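Local coordinates for OBody AM3L15 (Pyrobaculum aerophilum, PDB 4GN5), which probably acts as an engineered binding protein, built on an OB-fold of a nucleic-acid-binding family and held against another protein in this assembly, at residues 11-15 and 93-97; 23-28 and 39-45; 74-80 and 99-105. All blocks are in the same frame, centred on the assembly; numbering follows the deposited sequence. Where two conformers were deposited one is given.

Contact 1. Residues 11-15 and 93-97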
loop_
_atom_site.group_PDB
_atom_site.type_symbol
_atom_site.label_atom_id
_atom_site.label_comp_id
_atom_site.label_asym_id
_atom_site.label_seq_id
_atom_site.Cartn_x
_atom_site.Cartn_y
_atom_site.Cartn_z
ATOM N N GLU A 11 -5.280 -4.785 21.873
ATOM C CA GLU A 11 -6.687 -4.432 22.174
ATOM C C GLU A 11 -7.396 -3.757 20.997
ATOM O O GLU A 11 -8.568 -3.469 21.112
ATOM C CB GLU A 11 -6.810 -3.540 23.431
ATOM C CG GLU A 11 -6.412 -4.317 24.720
ATOM C CD GLU A 11 -6.313 -3.443 25.935
ATOM O OE1 GLU A 11 -5.859 -2.257 25.847
ATOM O OE2 GLU A 11 -6.713 -3.969 26.999
ATOM N N ILE A 12 -6.703 -3.496 19.894
ATOM C CA ILE A 12 -7.361 -2.960 18.722
ATOM C C ILE A 12 -8.070 -4.112 17.994
ATOM O O ILE A 12 -7.441 -4.873 17.283
ATOM C CB ILE A 12 -6.409 -2.158 17.803
ATOM C CG1 ILE A 12 -5.662 -1.068 18.607
ATOM C CG2 ILE A 12 -7.247 -1.475 16.631
ATOM C CD1 ILE A 12 -6.631 -0.054 19.370
ATOM N N THR A 13 -9.380 -4.223 18.223
ATOM C CA THR A 13 -10.222 -5.310 17.697
ATOM C C THR A 13 -11.433 -4.753 16.889
ATOM O O THR A 13 -11.731 -3.545 16.947
ATOM C CB THR A 13 -10.777 -6.158 18.872
ATOM O OG1 THR A 13 -11.489 -5.285 19.751
ATOM C CG2 THR A 13 -9.695 -6.748 19.700
ATOM N N PRO A 14 -12.102 -5.614 16.096
ATOM C CA PRO A 14 -13.208 -5.090 15.289
ATOM C C PRO A 14 -14.327 -4.395 16.125
ATOM O O PRO A 14 -14.928 -3.413 15.629
ATOM C CB PRO A 14 -13.728 -6.344 14.551
ATOM C CG PRO A 14 -12.430 -7.107 14.293
ATOM C CD PRO A 14 -11.643 -6.933 15.608
ATOM N N ASN A 15 -14.505 -4.814 17.373
ATOM C CA ASN A 15 -15.447 -4.196 18.299
ATOM C C ASN A 15 -15.271 -2.713 18.471
ATOM O O ASN A 15 -16.205 -1.997 18.814
ATOM C CB ASN A 15 -15.362 -4.878 19.648
ATOM C CG ASN A 15 -16.500 -4.516 20.555
ATOM O OD1 ASN A 15 -17.666 -4.640 20.192
ATOM N ND2 ASN A 15 -16.182 -4.082 21.758
ATOM N N GLY A 93 -8.105 -7.434 9.685
ATOM C CA GLY A 93 -9.088 -7.450 10.800
ATOM C C GLY A 93 -9.455 -6.032 11.302
ATOM O O GLY A 93 -10.646 -5.695 11.548
ATOM N N VAL A 94 -8.441 -5.191 11.417
ATOM C CA VAL A 94 -8.603 -3.816 11.779
ATOM C C VAL A 94 -7.701 -2.939 10.905
ATOM O O VAL A 94 -6.654 -3.425 10.352
ATOM C CB VAL A 94 -8.318 -3.576 13.319
ATOM C CG1 VAL A 94 -9.416 -4.233 14.243
ATOM C CG2 VAL A 94 -6.889 -4.092 13.751
ATOM N N GLU A 95 -8.044 -1.655 10.853
ATOM C CA GLU A 95 -7.219 -0.597 10.259
ATOM C C GLU A 95 -7.437 0.603 11.173
ATOM O O GLU A 95 -8.515 0.745 11.759
ATOM C CB GLU A 95 -7.754 -0.211 8.842
ATOM C CG GLU A 95 -7.870 -1.449 7.898
ATOM C CD GLU A 95 -8.342 -1.103 6.476
ATOM O OE1 GLU A 95 -8.098 -1.894 5.561
ATOM O OE2 GLU A 95 -9.005 -0.076 6.292
ATOM N N ILE A 96 -6.426 1.462 11.301
ATOM C CA ILE A 96 -6.551 2.713 12.049
ATOM C C ILE A 96 -6.312 3.821 11.029
ATOM O O ILE A 96 -5.273 3.830 10.340
ATOM C CB ILE A 96 -5.558 2.827 13.267
ATOM C CG1 ILE A 96 -5.940 1.828 14.384
ATOM C CG2 ILE A 96 -5.561 4.277 13.785
ATOM C CD1 ILE A 96 -4.904 1.585 15.490
ATOM N N PHE A 97 -7.293 4.713 10.912
ATOM C CA PHE A 97 -7.126 5.944 10.165
ATOM C C PHE A 97 -6.762 7.116 11.085
ATOM O O PHE A 97 -7.592 7.577 11.891
ATOM C CB PHE A 97 -8.364 6.211 9.237
ATOM C CG PHE A 97 -8.437 5.270 8.078
ATOM C CD1 PHE A 97 -7.814 5.585 6.858
ATOM C CD2 PHE A 97 -9.056 4.035 8.193
ATOM C CE1 PHE A 97 -7.838 4.740 5.810
ATOM C CE2 PHE A 97 -9.093 3.155 7.120
ATOM C CZ PHE A 97 -8.494 3.496 5.910
#

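Contact 2. Residues 23-28 and 39-45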
loop_
_atom_site.group_PDB
_atom_site.type_symbol
_atom_site.label_atom_id
_atom_site.label_comp_id
_atom_site.label_asym_id
_atom_site.label_seq_id
_atom_site.Cartn_x
_atom_site.Cartn_y
_atom_site.Cartn_z
ATOM N N VAL A 23 -2.836 4.883 20.221
ATOM C CA VAL A 23 -1.842 3.844 20.422
ATOM C C VAL A 23 -0.466 4.482 20.566
ATOM O O VAL A 23 -0.227 5.589 20.078
ATOM C CB VAL A 23 -1.855 2.734 19.312
ATOM C CG1 VAL A 23 -3.173 1.994 19.331
ATOM C CG2 VAL A 23 -1.599 3.339 17.911
ATOM N N ALA A 24 0.412 3.772 21.266
ATOM C CA ALA A 24 1.771 4.225 21.594
ATOM C C ALA A 24 2.705 2.999 21.570
ATOM O O ALA A 24 2.430 1.998 22.212
ATOM C CB ALA A 24 1.784 4.897 22.966
ATOM N N GLY A 25 3.817 3.079 20.858
ATOM C CA GLY A 25 4.691 1.903 20.786
ATOM C C GLY A 25 5.765 2.277 19.793
ATOM O O GLY A 25 6.017 3.480 19.582
ATOM N N TRP A 26 6.416 1.294 19.197
ATOM C CA TRP A 26 7.413 1.625 18.210
ATOM C C TRP A 26 6.934 1.338 16.798
ATOM O O TRP A 26 5.953 0.606 16.584
ATOM C CB TRP A 26 8.747 0.912 18.484
ATOM C CG TRP A 26 8.630 -0.585 18.508
ATOM C CD1 TRP A 26 8.839 -1.465 17.453
ATOM C CD2 TRP A 26 8.232 -1.379 19.638
ATOM N NE1 TRP A 26 8.580 -2.770 17.892
ATOM C CE2 TRP A 26 8.243 -2.742 19.222
ATOM C CE3 TRP A 26 7.945 -1.077 20.992
ATOM C CZ2 TRP A 26 7.950 -3.801 20.103
ATOM C CZ3 TRP A 26 7.676 -2.141 21.878
ATOM C CH2 TRP A 26 7.658 -3.486 21.413
ATOM N N VAL A 27 7.672 1.876 15.830
ATOM C CA VAL A 27 7.344 1.598 14.423
ATOM C C VAL A 27 7.885 0.221 14.074
ATOM O O VAL A 27 9.092 0.023 14.065
ATOM C CB VAL A 27 7.831 2.714 13.470
ATOM C CG1 VAL A 27 7.730 2.214 12.023
ATOM C CG2 VAL A 27 6.965 4.020 13.707
ATOM N N ALA A 28 6.982 -0.745 13.873
ATOM C CA ALA A 28 7.384 -2.128 13.524
ATOM C C ALA A 28 7.637 -2.260 12.018
ATOM O O ALA A 28 8.387 -3.140 11.582
ATOM C CB ALA A 28 6.262 -3.108 13.904
ATOM N N VAL A 39 1.881 2.517 8.384
ATOM C CA VAL A 39 2.814 2.345 9.470
ATOM C C VAL A 39 2.148 1.350 10.448
ATOM O O VAL A 39 0.954 1.513 10.827
ATOM C CB VAL A 39 3.217 3.708 10.134
ATOM C CG1 VAL A 39 2.044 4.585 10.283
ATOM C CG2 VAL A 39 3.879 3.507 11.557
ATOM N N LYS A 40 2.904 0.306 10.807
ATOM C CA LYS A 40 2.433 -0.690 11.758
ATOM C C LYS A 40 3.099 -0.429 13.120
ATOM O O LYS A 40 4.300 -0.198 13.162
ATOM C CB LYS A 40 2.780 -2.072 11.247
ATOM C CG LYS A 40 2.296 -2.331 9.849
ATOM C CD LYS A 40 2.353 -3.851 9.571
ATOM C CE LYS A 40 1.963 -3.993 8.109
ATOM N NZ LYS A 40 1.780 -5.417 7.793
ATOM N N VAL A 41 2.315 -0.466 14.197
ATOM C CA VAL A 41 2.774 -0.103 15.569
ATOM C C VAL A 41 2.740 -1.322 16.445
ATOM O O VAL A 41 1.738 -2.046 16.485
ATOM C CB VAL A 41 1.854 0.990 16.255
ATOM C CG1 VAL A 41 2.371 1.393 17.674
ATOM C CG2 VAL A 41 1.828 2.197 15.390
ATOM N N SER A 42 3.836 -1.528 17.177
ATOM C CA SER A 42 3.874 -2.579 18.158
ATOM C C SER A 42 4.208 -1.958 19.497
ATOM O O SER A 42 4.919 -0.958 19.557
ATOM C CB SER A 42 4.917 -3.642 17.784
ATOM O OG SER A 42 4.508 -4.293 16.573
ATOM N N ASP A 43 3.651 -2.554 20.554
ATOM C CA ASP A 43 4.051 -2.192 21.893
ATOM C C ASP A 43 4.423 -3.363 22.810
ATOM O O ASP A 43 4.706 -3.167 24.006
ATOM C CB ASP A 43 2.949 -1.364 22.534
ATOM C CG ASP A 43 1.605 -2.057 22.496
ATOM O OD1 ASP A 43 1.482 -3.270 22.170
ATOM O OD2 ASP A 43 0.670 -1.341 22.831
ATOM N N ARG A 44 4.431 -4.560 22.251
ATOM C CA ARG A 44 4.785 -5.732 23.016
ATOM C C ARG A 44 5.743 -6.558 22.151
ATOM O O ARG A 44 5.529 -6.691 20.919
ATOM C CB ARG A 44 3.508 -6.502 23.346
ATOM C CG ARG A 44 3.759 -7.664 24.225
ATOM C CD ARG A 44 2.506 -8.362 24.665
ATOM N NE ARG A 44 2.937 -9.564 25.384
ATOM C CZ ARG A 44 2.627 -10.811 25.043
ATOM N NH1 ARG A 44 3.091 -11.814 25.788
ATOM N NH2 ARG A 44 1.804 -11.058 23.990
ATOM N N GLU A 45 6.809 -7.090 22.750
ATOM C CA GLU A 45 7.746 -7.887 21.965
ATOM C C GLU A 45 7.085 -9.164 21.405
ATOM O O GLU A 45 6.432 -9.887 22.170
ATOM C CB GLU A 45 8.974 -8.294 22.799
ATOM C CG GLU A 45 9.703 -7.106 23.454
ATOM C CD GLU A 45 10.311 -6.149 22.448
ATOM O OE1 GLU A 45 10.372 -4.947 22.802
ATOM O OE2 GLU A 45 10.740 -6.572 21.341
HETATM O O HOH W 1 -0.599 1.306 22.096
#

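Contact 3. Residues 74-80 and 99-105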
loop_
_atom_site.group_PDB
_atom_site.type_symbol
_atom_site.label_atom_id
_atom_site.label_comp_id
_atom_site.label_asym_id
_atom_site.label_seq_id
_atom_site.Cartn_x
_atom_site.Cartn_y
_atom_site.Cartn_z
ATOM N N ASP A 74 11.208 3.929 15.648
ATOM C CA ASP A 74 10.869 5.242 16.238
ATOM C C ASP A 74 9.720 4.979 17.226
ATOM O O ASP A 74 8.878 4.086 17.008
ATOM C CB ASP A 74 10.390 6.296 15.186
ATOM C CG ASP A 74 11.545 6.884 14.300
ATOM O OD1 ASP A 74 12.745 6.731 14.618
ATOM O OD2 ASP A 74 11.221 7.517 13.259
ATOM N N VAL A 75 9.692 5.727 18.315
ATOM C CA VAL A 75 8.648 5.591 19.302
ATOM C C VAL A 75 7.651 6.676 18.921
ATOM O O VAL A 75 8.041 7.857 18.719
ATOM C CB VAL A 75 9.181 5.789 20.749
ATOM C CG1 VAL A 75 8.037 5.748 21.792
ATOM C CG2 VAL A 75 10.213 4.757 21.082
ATOM N N VAL A 76 6.387 6.271 18.831
ATOM C CA VAL A 76 5.296 7.109 18.359
ATOM C C VAL A 76 4.053 7.008 19.237
ATOM O O VAL A 76 3.904 6.059 20.011
ATOM C CB VAL A 76 4.881 6.793 16.894
ATOM C CG1 VAL A 76 6.060 6.934 15.985
ATOM C CG2 VAL A 76 4.230 5.344 16.772
ATOM N N VAL A 77 3.182 8.028 19.122
ATOM C CA VAL A 77 1.848 8.048 19.698
ATOM C C VAL A 77 0.974 8.469 18.526
ATOM O O VAL A 77 1.255 9.494 17.850
ATOM C CB VAL A 77 1.754 9.040 20.846
ATOM C CG1 VAL A 77 0.308 9.231 21.295
ATOM C CG2 VAL A 77 2.601 8.555 22.035
ATOM N N ILE A 78 -0.058 7.672 18.262
ATOM C CA ILE A 78 -0.919 7.898 17.071
ATOM C C ILE A 78 -2.349 7.837 17.499
ATOM O O ILE A 78 -2.799 6.861 18.122
ATOM C CB ILE A 78 -0.711 6.868 15.957
ATOM C CG1 ILE A 78 0.707 7.025 15.369
ATOM C CG2 ILE A 78 -1.803 7.067 14.819
ATOM C CD1 ILE A 78 1.017 6.041 14.158
ATOM N N LYS A 79 -3.063 8.900 17.190
ATOM C CA LYS A 79 -4.487 8.969 17.480
ATOM C C LYS A 79 -5.258 8.727 16.197
ATOM O O LYS A 79 -4.924 9.292 15.187
ATOM C CB LYS A 79 -4.865 10.333 18.081
ATOM C CG LYS A 79 -6.288 10.431 18.537
ATOM C CD LYS A 79 -6.663 11.852 18.793
ATOM C CE LYS A 79 -6.163 12.365 20.101
ATOM N NZ LYS A 79 -6.485 13.797 20.322
ATOM N N GLY A 80 -6.281 7.895 16.271
ATOM C CA GLY A 80 -6.976 7.540 15.027
ATOM C C GLY A 80 -8.300 6.860 15.258
ATOM O O GLY A 80 -8.654 6.583 16.403
ATOM N N SER A 99 -5.623 10.678 12.864
ATOM C CA SER A 99 -5.749 12.117 12.840
ATOM C C SER A 99 -4.510 12.803 13.431
ATOM O O SER A 99 -4.224 13.969 13.102
ATOM C CB SER A 99 -6.991 12.531 13.590
ATOM O OG SER A 99 -6.825 12.259 14.950
ATOM N N GLU A 100 -3.780 12.118 14.304
ATOM C CA GLU A 100 -2.520 12.685 14.814
ATOM C C GLU A 100 -1.418 11.636 14.813
ATOM O O GLU A 100 -1.653 10.490 15.198
ATOM C CB GLU A 100 -2.662 13.245 16.211
ATOM C CG GLU A 100 -3.823 14.177 16.409
ATOM C CD GLU A 100 -4.112 14.458 17.881
ATOM O OE1 GLU A 100 -3.272 14.146 18.759
ATOM O OE2 GLU A 100 -5.197 15.016 18.161
ATOM N N ILE A 101 -0.241 12.002 14.320
ATOM C CA ILE A 101 0.920 11.140 14.517
ATOM C C ILE A 101 2.006 11.938 15.207
ATOM O O ILE A 101 2.497 12.909 14.639
ATOM C CB ILE A 101 1.453 10.580 13.186
ATOM C CG1 ILE A 101 0.365 9.764 12.466
ATOM C CG2 ILE A 101 2.780 9.791 13.434
ATOM C CD1 ILE A 101 0.747 9.272 11.004
ATOM N N TRP A 102 2.405 11.513 16.392
ATOM C CA TRP A 102 3.448 12.179 17.144
ATOM C C TRP A 102 4.732 11.353 17.228
ATOM O O TRP A 102 4.671 10.194 17.528
ATOM C CB TRP A 102 2.943 12.457 18.549
ATOM C CG TRP A 102 1.675 13.237 18.702
ATOM C CD1 TRP A 102 0.409 12.766 18.698
ATOM C CD2 TRP A 102 1.576 14.635 18.969
ATOM N NE1 TRP A 102 -0.474 13.778 18.912
ATOM C CE2 TRP A 102 0.221 14.938 19.086
ATOM C CE3 TRP A 102 2.511 15.659 19.116
ATOM C CZ2 TRP A 102 -0.221 16.211 19.348
ATOM C CZ3 TRP A 102 2.078 16.907 19.372
ATOM C CH2 TRP A 102 0.720 17.183 19.484
ATOM N N ILE A 103 5.878 11.936 16.966
ATOM C CA ILE A 103 7.106 11.212 17.145
ATOM C C ILE A 103 7.811 11.589 18.448
ATOM O O ILE A 103 8.344 12.682 18.578
ATOM C CB ILE A 103 8.014 11.410 15.967
ATOM C CG1 ILE A 103 7.280 10.982 14.704
ATOM C CG2 ILE A 103 9.253 10.625 16.138
ATOM C CD1 ILE A 103 7.673 11.657 13.506
ATOM N N LEU A 104 7.815 10.666 19.390
ATOM C CA LEU A 104 8.418 10.893 20.697
ATOM C C LEU A 104 9.942 10.842 20.665
ATOM O O LEU A 104 10.574 11.743 21.170
ATOM C CB LEU A 104 7.895 9.944 21.744
ATOM C CG LEU A 104 6.411 9.849 22.018
ATOM C CD1 LEU A 104 6.207 9.646 23.423
ATOM C CD2 LEU A 104 5.688 11.058 21.568
ATOM N N ASN A 105 10.477 9.802 20.077
ATOM C CA ASN A 105 11.836 9.808 19.713
ATOM C C ASN A 105 12.181 9.040 18.483
ATOM O O ASN A 105 11.636 7.992 18.203
ATOM C CB ASN A 105 12.808 9.613 20.874
ATOM C CG ASN A 105 12.783 8.259 21.449
ATOM O OD1 ASN A 105 13.759 7.537 21.390
ATOM N ND2 ASN A 105 11.697 7.914 22.041
#

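Contact 1. Residues 11-15 and 93-97
V94 sends its two methyls to different parts of the loop 11-15, and I12 meets one of them. CG2 of V94 rests against CG2 of I12 at 3.9 Å, the two side chains crossing at about a right angle, and the same V94 methyl lies near the carbonyl oxygen of I12. The other methyl points instead at the T13-P14 peptide, V94 CG1 lying 3.4 Å from T13 C, a close fit of a methyl against a flat backbone group. V94 was modelled in two conformers, so these distances hold for one of them.

I12 carries CG2 anti to its own backbone N (CG1 at chi1 -53°), which aims that methyl at both V94 and I96: CD1 of I96 comes within 4.0 Å of I12 CG2, again nearly at a right angle. P14 closes the far end: its CD packs on V94 CG1 at 3.8 Å, and its CG lies 3.6 Å from the carbonyl oxygen of G93, whose positive phi turns the chain into V94.

I12 also reaches V21 and V23 of strand 20-24 and V82 of strand 75-83, so the loop preceding the first strand is laid against the beta-barrel of the OB-fold where strand 95-98 begins. Between the two segments the grip is carried by methyl and methylene groups packed on each other and on the backbone, with neither a salt bridge nor a polar pair to set direction, which suggests that shape fit and burial of apolar groups, rather than polar bonds, join these two segments.

Contact 2. Residues 23-28 and 39-45
W26 and S42 form an antiparallel hydrogen-bonded pair and V27 and V41 the non-hydrogen-bonded pair beside it, the segments 26-28 and 39-42 running at 122° to each other as strands of one hairpin in the OB-fold barrel. W26 N gives a bond of 2.7 Å to S42 O, S42 N returns a straighter one to W26 O, and A28 N adds a third to K40 O at 2.8 Å. Ahead of this the chain turns a corner at G25, leaving strand 20-24 for strand 26-32; G25 CA lies 3.1 Å from S42 O, and no beta carbon would fit between.

The two faces of the hairpin differ. V27 and V41 point to the face where V27 CG2 meets V39 CG2 at 3.8 Å, the two valines crossing nearly at a right angle, while V41 also packs on V50, V52 and I78 and V23 reaches I78. W26 and S42 point the other way. With CG tucked between the backbone N and the carbonyl carbon (chi1 59°), the indole swings back over the partner chain, so that S42 O stands 3.3 Å above one ring face, toward the rim, with D43 N farther above the same face. S42 CB touches the indole near W26 CE2, at 3.7 Å, from the same side as S42 O, and S42 OG is held by A48 O. At the outer end E45, bent at chi2, brings OE1 to 3.4 Å from W26 CH2, the carboxylate and indole planes nearly parallel (11° apart).

D43 points away from the corner overall, though its CB touches A24 O; OD1 bonds T9 OG1, while a water accepts from A24 N and lies 3.0 Å from D43 OD2, to which it may donate.

Contact 3. Residues 74-80 and 99-105
K79 and E100 pair across strands 75-80 and 100-103, which run almost exactly antiparallel, and their side chains lie side by side pointing the same way. K79 leaves the backbone with CB 4.1 Å from E100 CB; CG passes S99 OG at a similar distance, and CD comes to 3.5 Å from E100 OE2. A bend at chi3 (-79°) then turns CE in over the carboxylate and delivers NZ to OE2 at 2.8 Å, a salt bridge made from above the carboxylate plane, 42° out of it. The other oxygen is engaged too: W102 NE1, two residues along on the same face, gives E100 OE1 a bond of 2.8 Å lying nearly in the indole plane. Replacing E100 with an alanine would probably leave K79 NZ without this charge mate and the W102 indole freer to turn.

The ladder beneath is bulged at both ends. K79 O takes N-H groups from both S99, at 2.8 Å, and E100, at 3.2 Å, the mark of a classic bulge; at the second, V75 O takes L104 N and, weakly, N105 N, while V75 N bonds N105 O. Between them W102 N binds V77 O at 2.7 Å, and that oxygen also lies at the edge of the indole, near its plane. Both methyls of L104 pack on V77 CG2.

On the opposite face I78 and I101 lie alongside each other through their CG1 and CG2 carbons, and V66 of helix 61-67 packs there on I101 and I103. P3 rests on the other face, against K79, E100 and W102, while strand 20-24 bonds to the other edge of strand 75-83.

From the N terminus, the loop 11-15 comes first and waits 77 residues for its partner, 93-97, so contact 1 closes the longest loop. Contact 2 is nested inside it, a short closure of the hairpin 26-32 and 36-42. Contact 3 opens later, after contact 2 has closed, and crosses contact 1: 74-80 lies before 93-97 and 99-105 after it. Strand 75-83 is the common neighbour, flanked by 20-24, 95-98 and 100-103. V23 joins the set, packing on I12 and I96 of contact 1 and bonding through its carbonyl oxygen to I78 of contact 3. Together they tie the N-terminal loop, the hairpin and the last strands into one barrel.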